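Local coordinates for uncharacterized conserved protein (Vibrio parahaemolyticus, PDB 3MUQ) that is of unknown function but, as a signal-peptide-bearing member of the periplasmic binding protein superfamily, probably binds a small ligand between two lobes, at residues Thr60-Pro63 with Lys64-Gly67; Thr13-His17 with Ser18-Asp22; Leu105-Phe108 with Lys109-Asn113. All coordinates share one frame; numbering follows the deposited sequence.

Interaction 1 (Thr60-Pro63 with Lys64-Gly67); sequences THAP and KAEG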
loop_
_atom_site.group_PDB
_atom_site.type_symbol
_atom_site.label_atom_id
_atom_site.label_comp_id
_atom_site.label_asym_id
_atom_site.label_seq_id
_atom_site.Cartn_x
_atom_site.Cartn_y
_atom_site.Cartn_z
ATOM N N THR A 60 -13.800 -1.562 -3.784
ATOM C CA THR A 60 -14.261 -2.898 -3.446
ATOM C C THR A 60 -13.057 -3.803 -3.147
ATOM O O THR A 60 -11.897 -3.386 -3.270
ATOM C CB THR A 60 -15.114 -3.515 -4.587
ATOM O OG1 THR A 60 -14.363 -3.506 -5.803
ATOM C CG2 THR A 60 -16.389 -2.718 -4.806
ATOM N N HIS A 61 -13.335 -5.037 -2.749
ATOM C CA HIS A 61 -12.283 -6.003 -2.475
ATOM C C HIS A 61 -12.631 -7.333 -3.138
ATOM O O HIS A 61 -12.739 -8.362 -2.467
ATOM C CB HIS A 61 -12.078 -6.154 -0.962
ATOM C CG HIS A 61 -13.349 -6.381 -0.199
ATOM N ND1 HIS A 61 -14.141 -5.347 0.251
ATOM C CD2 HIS A 61 -13.963 -7.523 0.194
ATOM C CE1 HIS A 61 -15.190 -5.840 0.886
ATOM N NE2 HIS A 61 -15.106 -7.157 0.866
ATOM N N ALA A 62 -12.811 -7.285 -4.461
ATOM C CA ALA A 62 -13.210 -8.436 -5.281
ATOM C C ALA A 62 -12.445 -8.400 -6.596
ATOM O O ALA A 62 -12.957 -7.921 -7.609
ATOM C CB ALA A 62 -14.720 -8.405 -5.543
ATOM N N PRO A 63 -11.197 -8.906 -6.579
ATOM C CA PRO A 63 -10.272 -8.854 -7.719
ATOM C C PRO A 63 -10.865 -9.355 -9.043
ATOM O O PRO A 63 -10.584 -8.772 -10.088
ATOM C CB PRO A 63 -9.115 -9.768 -7.276
ATOM C CG PRO A 63 -9.138 -9.724 -5.783
ATOM C CD PRO A 63 -10.589 -9.547 -5.389
ATOM N N LYS A 64 -11.661 -10.420 -9.008
ATOM C CA LYS A 64 -12.173 -10.979 -10.244
ATOM C C LYS A 64 -13.216 -10.042 -10.833
ATOM O O LYS A 64 -13.176 -9.711 -12.018
ATOM C CB LYS A 64 -12.792 -12.359 -10.003
ATOM C CG LYS A 64 -11.791 -13.457 -9.682
ATOM C CD LYS A 64 -12.476 -14.818 -9.625
ATOM C CE LYS A 64 -11.468 -15.959 -9.539
ATOM N NZ LYS A 64 -10.756 -15.975 -8.237
ATOM N N ALA A 65 -14.162 -9.627 -9.997
ATOM C CA ALA A 65 -15.194 -8.712 -10.438
ATOM C C ALA A 65 -14.563 -7.390 -10.921
ATOM O O ALA A 65 -14.970 -6.832 -11.946
ATOM C CB ALA A 65 -16.205 -8.478 -9.312
ATOM N N GLU A 66 -13.546 -6.912 -10.204
ATOM C CA GLU A 66 -12.861 -5.676 -10.590
ATOM C C GLU A 66 -12.091 -5.814 -11.895
ATOM O O GLU A 66 -11.934 -4.838 -12.634
ATOM C CB GLU A 66 -11.910 -5.202 -9.484
ATOM C CG GLU A 66 -12.611 -4.863 -8.168
ATOM C CD GLU A 66 -11.694 -5.038 -6.968
ATOM O OE1 GLU A 66 -10.496 -5.364 -7.175
ATOM O OE2 GLU A 66 -12.175 -4.858 -5.822
ATOM N N GLY A 67 -11.579 -7.014 -12.163
ATOM C CA GLY A 67 -10.844 -7.261 -13.396
ATOM C C GLY A 67 -11.747 -7.101 -14.610
ATOM O O GLY A 67 -11.384 -6.471 -15.595
#
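The carboxylate of E66 reaches back over the start of its own helix and takes two bonds on one oxygen, OE2. The hydroxyl of T60 donates to it over 2.6 Å between OG1 and OE2, arriving on the anti side and 17° out of the carboxylate plane. The backbone N of A62 comes from well above that plane, with 2.9 Å between N and OE2 in a nearly straight bond. T60 can reach the acid because its OG1 stands between its own backbone N and carbonyl carbon (chi1 56°). Glutamate suits this place: its chain, extended beyond CG, spans from the first turn to the incoming loop. In return the backbone N of E66 donates to the carbonyl O of A62 at 2.8 Å, so the N-cap residue and E66 are bonded in both directions. P63 fits the first turn, where proline's lack of an N-H costs little, and its carbonyl O receives the N of G67 at 2.9 Å. The methyls of A62 and A65 meet, CB to CB, at 4.1 Å. OE1 of E66 is held by Q199, tying the start of helix 63-71 to strand 195-203, while T60 and A65 pack on L47 of helix 43-51.

Interaction 2 (Thr13-His17 with Ser18-Asp22); sequences TSTYH and SGLLD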
loop_
_atom_site.group_PDB
_atom_site.type_symbol
_atom_site.label_atom_id
_atom_site.label_comp_id
_atom_site.label_asym_id
_atom_site.label_seq_id
_atom_site.Cartn_x
_atom_site.Cartn_y
_atom_site.Cartn_z
ATOM N N THR A 13 -20.960 -2.675 1.857
ATOM C CA THR A 13 -21.527 -2.577 3.195
ATOM C C THR A 13 -20.479 -2.939 4.242
ATOM O O THR A 13 -20.350 -2.245 5.240
ATOM C CB THR A 13 -22.754 -3.498 3.342
ATOM O OG1 THR A 13 -23.626 -3.306 2.219
ATOM C CG2 THR A 13 -23.509 -3.174 4.618
ATOM N N SER A 14 -19.737 -4.021 4.003
ATOM C CA SER A 14 -18.613 -4.401 4.856
ATOM C C SER A 14 -17.746 -3.195 5.160
ATOM O O SER A 14 -17.495 -2.855 6.317
ATOM C CB SER A 14 -17.729 -5.419 4.140
ATOM O OG SER A 14 -18.212 -6.728 4.327
ATOM N N THR A 15 -17.279 -2.567 4.088
ATOM C CA THR A 15 -16.347 -1.454 4.178
ATOM C C THR A 15 -16.944 -0.284 4.957
ATOM O O THR A 15 -16.297 0.285 5.843
ATOM C CB THR A 15 -15.942 -0.995 2.770
ATOM O OG1 THR A 15 -15.376 -2.106 2.054
ATOM C CG2 THR A 15 -14.940 0.130 2.849
ATOM N N TYR A 16 -18.183 0.067 4.629
ATOM C CA TYR A 16 -18.868 1.152 5.320
ATOM C C TYR A 16 -18.929 0.904 6.820
ATOM O O TYR A 16 -18.707 1.814 7.619
ATOM C CB TYR A 16 -20.289 1.333 4.775
ATOM C CG TYR A 16 -21.084 2.416 5.481
ATOM C CD1 TYR A 16 -20.926 3.752 5.146
ATOM C CD2 TYR A 16 -21.985 2.098 6.486
ATOM C CE1 TYR A 16 -21.649 4.750 5.790
ATOM C CE2 TYR A 16 -22.716 3.086 7.136
ATOM C CZ TYR A 16 -22.541 4.409 6.784
ATOM O OH TYR A 16 -23.262 5.393 7.428
ATOM N N HIS A 17 -19.236 -0.324 7.207
ATOM C CA HIS A 17 -19.392 -0.614 8.627
ATOM C C HIS A 17 -18.061 -0.787 9.338
ATOM O O HIS A 17 -17.971 -0.574 10.546
ATOM C CB HIS A 17 -20.324 -1.804 8.852
ATOM C CG HIS A 17 -21.749 -1.497 8.527
ATOM N ND1 HIS A 17 -22.611 -2.422 7.979
ATOM C CD2 HIS A 17 -22.455 -0.345 8.641
ATOM C CE1 HIS A 17 -23.792 -1.860 7.789
ATOM N NE2 HIS A 17 -23.724 -0.599 8.180
ATOM N N SER A 18 -17.029 -1.138 8.573
ATOM C CA SER A 18 -15.685 -1.318 9.107
ATOM C C SER A 18 -15.179 -0.084 9.862
ATOM O O SER A 18 -14.380 -0.204 10.785
ATOM C CB SER A 18 -14.712 -1.669 7.974
ATOM O OG SER A 18 -14.256 -0.501 7.314
ATOM N N GLY A 19 -15.635 1.100 9.463
ATOM C CA GLY A 19 -15.136 2.335 10.050
ATOM C C GLY A 19 -13.954 2.953 9.310
ATOM O O GLY A 19 -13.532 4.069 9.617
ATOM N N LEU A 20 -13.418 2.236 8.326
ATOM C CA LEU A 20 -12.301 2.743 7.528
ATOM C C LEU A 20 -12.478 4.198 7.070
ATOM O O LEU A 20 -11.591 5.034 7.247
ATOM C CB LEU A 20 -12.079 1.859 6.301
ATOM C CG LEU A 20 -11.011 2.338 5.298
ATOM C CD1 LEU A 20 -9.608 2.358 5.915
ATOM C CD2 LEU A 20 -11.054 1.462 4.048
ATOM N N LEU A 21 -13.622 4.488 6.468
ATOM C CA LEU A 21 -13.845 5.789 5.864
ATOM C C LEU A 21 -13.949 6.910 6.901
ATOM O O LEU A 21 -13.535 8.051 6.642
ATOM C CB LEU A 21 -15.054 5.725 4.928
ATOM C CG LEU A 21 -14.725 4.831 3.721
ATOM C CD1 LEU A 21 -15.950 4.384 2.947
ATOM C CD2 LEU A 21 -13.731 5.534 2.801
ATOM N N ASP A 22 -14.471 6.578 8.078
ATOM C CA ASP A 22 -14.529 7.532 9.179
ATOM C C ASP A 22 -13.134 7.974 9.571
ATOM O O ASP A 22 -12.945 9.063 10.107
ATOM C CB ASP A 22 -15.228 6.915 10.387
ATOM C CG ASP A 22 -16.681 6.616 10.122
ATOM O OD1 ASP A 22 -17.232 7.190 9.159
ATOM O OD2 ASP A 22 -17.268 5.810 10.873
HETATM O O HOH W 1 -16.032 3.021 7.117
#
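The carbonyl O of T15 receives the hydroxyl of S18, with OG and O 2.6 Å apart and the donor tilted 17° from the carbonyl plane. The backbone N of S18 adds a weak bond to the same oxygen, and its other acceptor is the carbonyl O of S14, 2.9 Å from that N. OG of S18 also accepts from the backbone N of L20 at 3.0 Å, in an almost straight bond. A chi1 of 84° swings OG back over the backbone, where the serine serves both helices: donor to the one ending, acceptor for the one beginning. The bond from L20 N to S18 OG makes an ST turn at the break between helix 13-18 and helix 20-32. G19, the N-cap of the second helix, takes a positive phi of 92° that glycine adopts readily, having no CB to press on the carbonyl before it. A water bridges the break, donating to the carbonyl O of Y16 at 3.0 Å and accepting from the N of L21 at 2.9 Å. Apolar contacts accompany the polar links: CG2 of T15 lies 4.3 Å from CD2 of L20 and 4.4 Å from CD1 of L21. Threonine suits this buried place because its methyl meets the leucines while its hydroxyl bonds to T12.

Interaction 3 (Leu105-Phe108 with Lys109-Asn113); sequences LDVF and KEIAN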
loop_
_atom_site.group_PDB
_atom_site.type_symbol
_atom_site.label_atom_id
_atom_site.label_comp_id
_atom_site.label_asym_id
_atom_site.label_seq_id
_atom_site.Cartn_x
_atom_site.Cartn_y
_atom_site.Cartn_z
ATOM N N LEU A 105 -15.462 -20.045 9.014
ATOM C CA LEU A 105 -16.730 -20.094 9.735
ATOM C C LEU A 105 -16.849 -21.405 10.536
ATOM O O LEU A 105 -17.329 -21.398 11.666
ATOM C CB LEU A 105 -17.923 -19.878 8.801
ATOM C CG LEU A 105 -17.964 -18.562 8.015
ATOM C CD1 LEU A 105 -19.315 -18.430 7.347
ATOM C CD2 LEU A 105 -17.707 -17.344 8.895
ATOM N N ASP A 106 -16.383 -22.517 9.968
ATOM C CA ASP A 106 -16.267 -23.760 10.730
ATOM C C ASP A 106 -15.355 -23.579 11.949
ATOM O O ASP A 106 -15.646 -24.073 13.049
ATOM C CB ASP A 106 -15.730 -24.897 9.855
ATOM C CG ASP A 106 -16.731 -25.343 8.805
ATOM O OD1 ASP A 106 -17.936 -25.036 8.968
ATOM O OD2 ASP A 106 -16.312 -25.993 7.818
ATOM N N VAL A 107 -14.251 -22.872 11.750
ATOM C CA VAL A 107 -13.325 -22.619 12.842
ATOM C C VAL A 107 -14.008 -21.850 13.983
ATOM O O VAL A 107 -13.930 -22.252 15.147
ATOM C CB VAL A 107 -12.037 -21.889 12.371
ATOM C CG1 VAL A 107 -11.207 -21.489 13.563
ATOM C CG2 VAL A 107 -11.214 -22.789 11.420
ATOM N N PHE A 108 -14.692 -20.760 13.659
ATOM C CA PHE A 108 -15.393 -19.991 14.693
ATOM C C PHE A 108 -16.444 -20.833 15.424
ATOM O O PHE A 108 -16.480 -20.862 16.653
ATOM C CB PHE A 108 -16.004 -18.710 14.110
ATOM C CG PHE A 108 -15.031 -17.560 14.027
ATOM C CD1 PHE A 108 -13.767 -17.745 13.490
ATOM C CD2 PHE A 108 -15.379 -16.295 14.487
ATOM C CE1 PHE A 108 -12.863 -16.684 13.415
ATOM C CE2 PHE A 108 -14.491 -15.230 14.409
ATOM C CZ PHE A 108 -13.235 -15.422 13.880
ATOM N N LYS A 109 -17.263 -21.553 14.666
ATOM C CA LYS A 109 -18.314 -22.372 15.258
ATOM C C LYS A 109 -17.736 -23.411 16.213
ATOM O O LYS A 109 -18.262 -23.620 17.304
ATOM C CB LYS A 109 -19.128 -23.063 14.163
ATOM C CG LYS A 109 -19.998 -22.121 13.363
ATOM C CD LYS A 109 -20.544 -22.773 12.102
ATOM C CE LYS A 109 -21.239 -21.741 11.226
ATOM N NZ LYS A 109 -21.654 -22.296 9.910
ATOM N N GLU A 110 -16.651 -24.053 15.784
ATOM C CA GLU A 110 -15.993 -25.103 16.550
ATOM C C GLU A 110 -15.414 -24.544 17.858
ATOM O O GLU A 110 -15.544 -25.145 18.923
ATOM C CB GLU A 110 -14.884 -25.713 15.687
ATOM C CG GLU A 110 -14.349 -27.065 16.123
ATOM C CD GLU A 110 -14.005 -27.953 14.929
ATOM O OE1 GLU A 110 -13.168 -28.875 15.083
ATOM O OE2 GLU A 110 -14.578 -27.729 13.834
ATOM N N ILE A 111 -14.756 -23.395 17.771
ATOM C CA ILE A 111 -14.211 -22.739 18.956
ATOM C C ILE A 111 -15.331 -22.431 19.957
ATOM O O ILE A 111 -15.218 -22.707 21.167
ATOM C CB ILE A 111 -13.456 -21.450 18.568
ATOM C CG1 ILE A 111 -12.092 -21.820 17.954
ATOM C CG2 ILE A 111 -13.295 -20.538 19.774
ATOM C CD1 ILE A 111 -11.239 -20.623 17.520
ATOM N N ALA A 112 -16.434 -21.887 19.451
ATOM C CA ALA A 112 -17.557 -21.562 20.324
ATOM C C ALA A 112 -18.183 -22.821 20.924
ATOM O O ALA A 112 -18.431 -22.879 22.125
ATOM C CB ALA A 112 -18.593 -20.749 19.587
ATOM N N ASN A 113 -18.416 -23.838 20.098
ATOM C CA ASN A 113 -19.102 -25.038 20.593
ATOM C C ASN A 113 -18.261 -25.875 21.557
ATOM O O ASN A 113 -18.798 -26.604 22.387
ATOM C CB ASN A 113 -19.662 -25.883 19.445
ATOM C CG ASN A 113 -20.750 -25.150 18.654
ATOM O OD1 ASN A 113 -21.553 -24.405 19.220
ATOM N ND2 ASN A 113 -20.778 -25.365 17.341
#
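V107 and I111 lie side by side, one turn apart on helix 104-113, and point the same way, an i to i+4 apolar pair on a regular alpha-helix. Their branch ends meet where CG1 of V107 comes within 4.1 Å of CD1 of I111. The valine places CG1 opposite its backbone N (chi1 172°), while the isoleucine carries CG1 beside its own N and then runs straight out to CD1. Branched aliphatic residues suit this buried flank, which continues onto I98 beside V107 and Y167 beside I111. F108 turns its ring to another side of the helix, where it meets the ring of W135 with the two planes inclined at about 55°. A large aromatic suits this position because it can fill the junction with helix 126-138.

K109 leaves another side of the helix and runs back toward its start. Its extended chain lies alongside the carbonyl of L105, with CG only 3.2 Å from that O, and the side chain also touches T138. NZ stays 4.7 Å from OD1 of D106, too far for contact, although the opposite charges may still attract. E110 brings OE2 near OD2 of D101, a like-charge approach that may raise the pKa of one of them. The backbone keeps the i to i+4 bonds from L105 to A112. A112 suits its place because a small methyl fits beside F144; its CB lies 3.6 Å from the carbonyl O of F108, which accepts the N of A112 at 3.0 Å.

How the interactions relate
The three contacts follow one another along the chain, interaction 2 first, then 1, then 3. Interactions 1 and 2 are neighbours, with centres about 17 Å apart: interaction 2 opens just after strand 6-12 and interaction 1 at the end of strand 57-60, and these two strands pair in parallel in the mixed sheet. They touch through the ring of H61, which packs against S14 and T15. Interaction 3 is on helix 104-113, which follows the long strand 78-90 in the chain. Lying apart, with nearest atoms about 12 Å from interaction 2 and 13 Å from interaction 1, it is probably in the other lobe of a periplasmic binding protein-like fold, in which loops and helix starts at strand ends often line the ligand cleft.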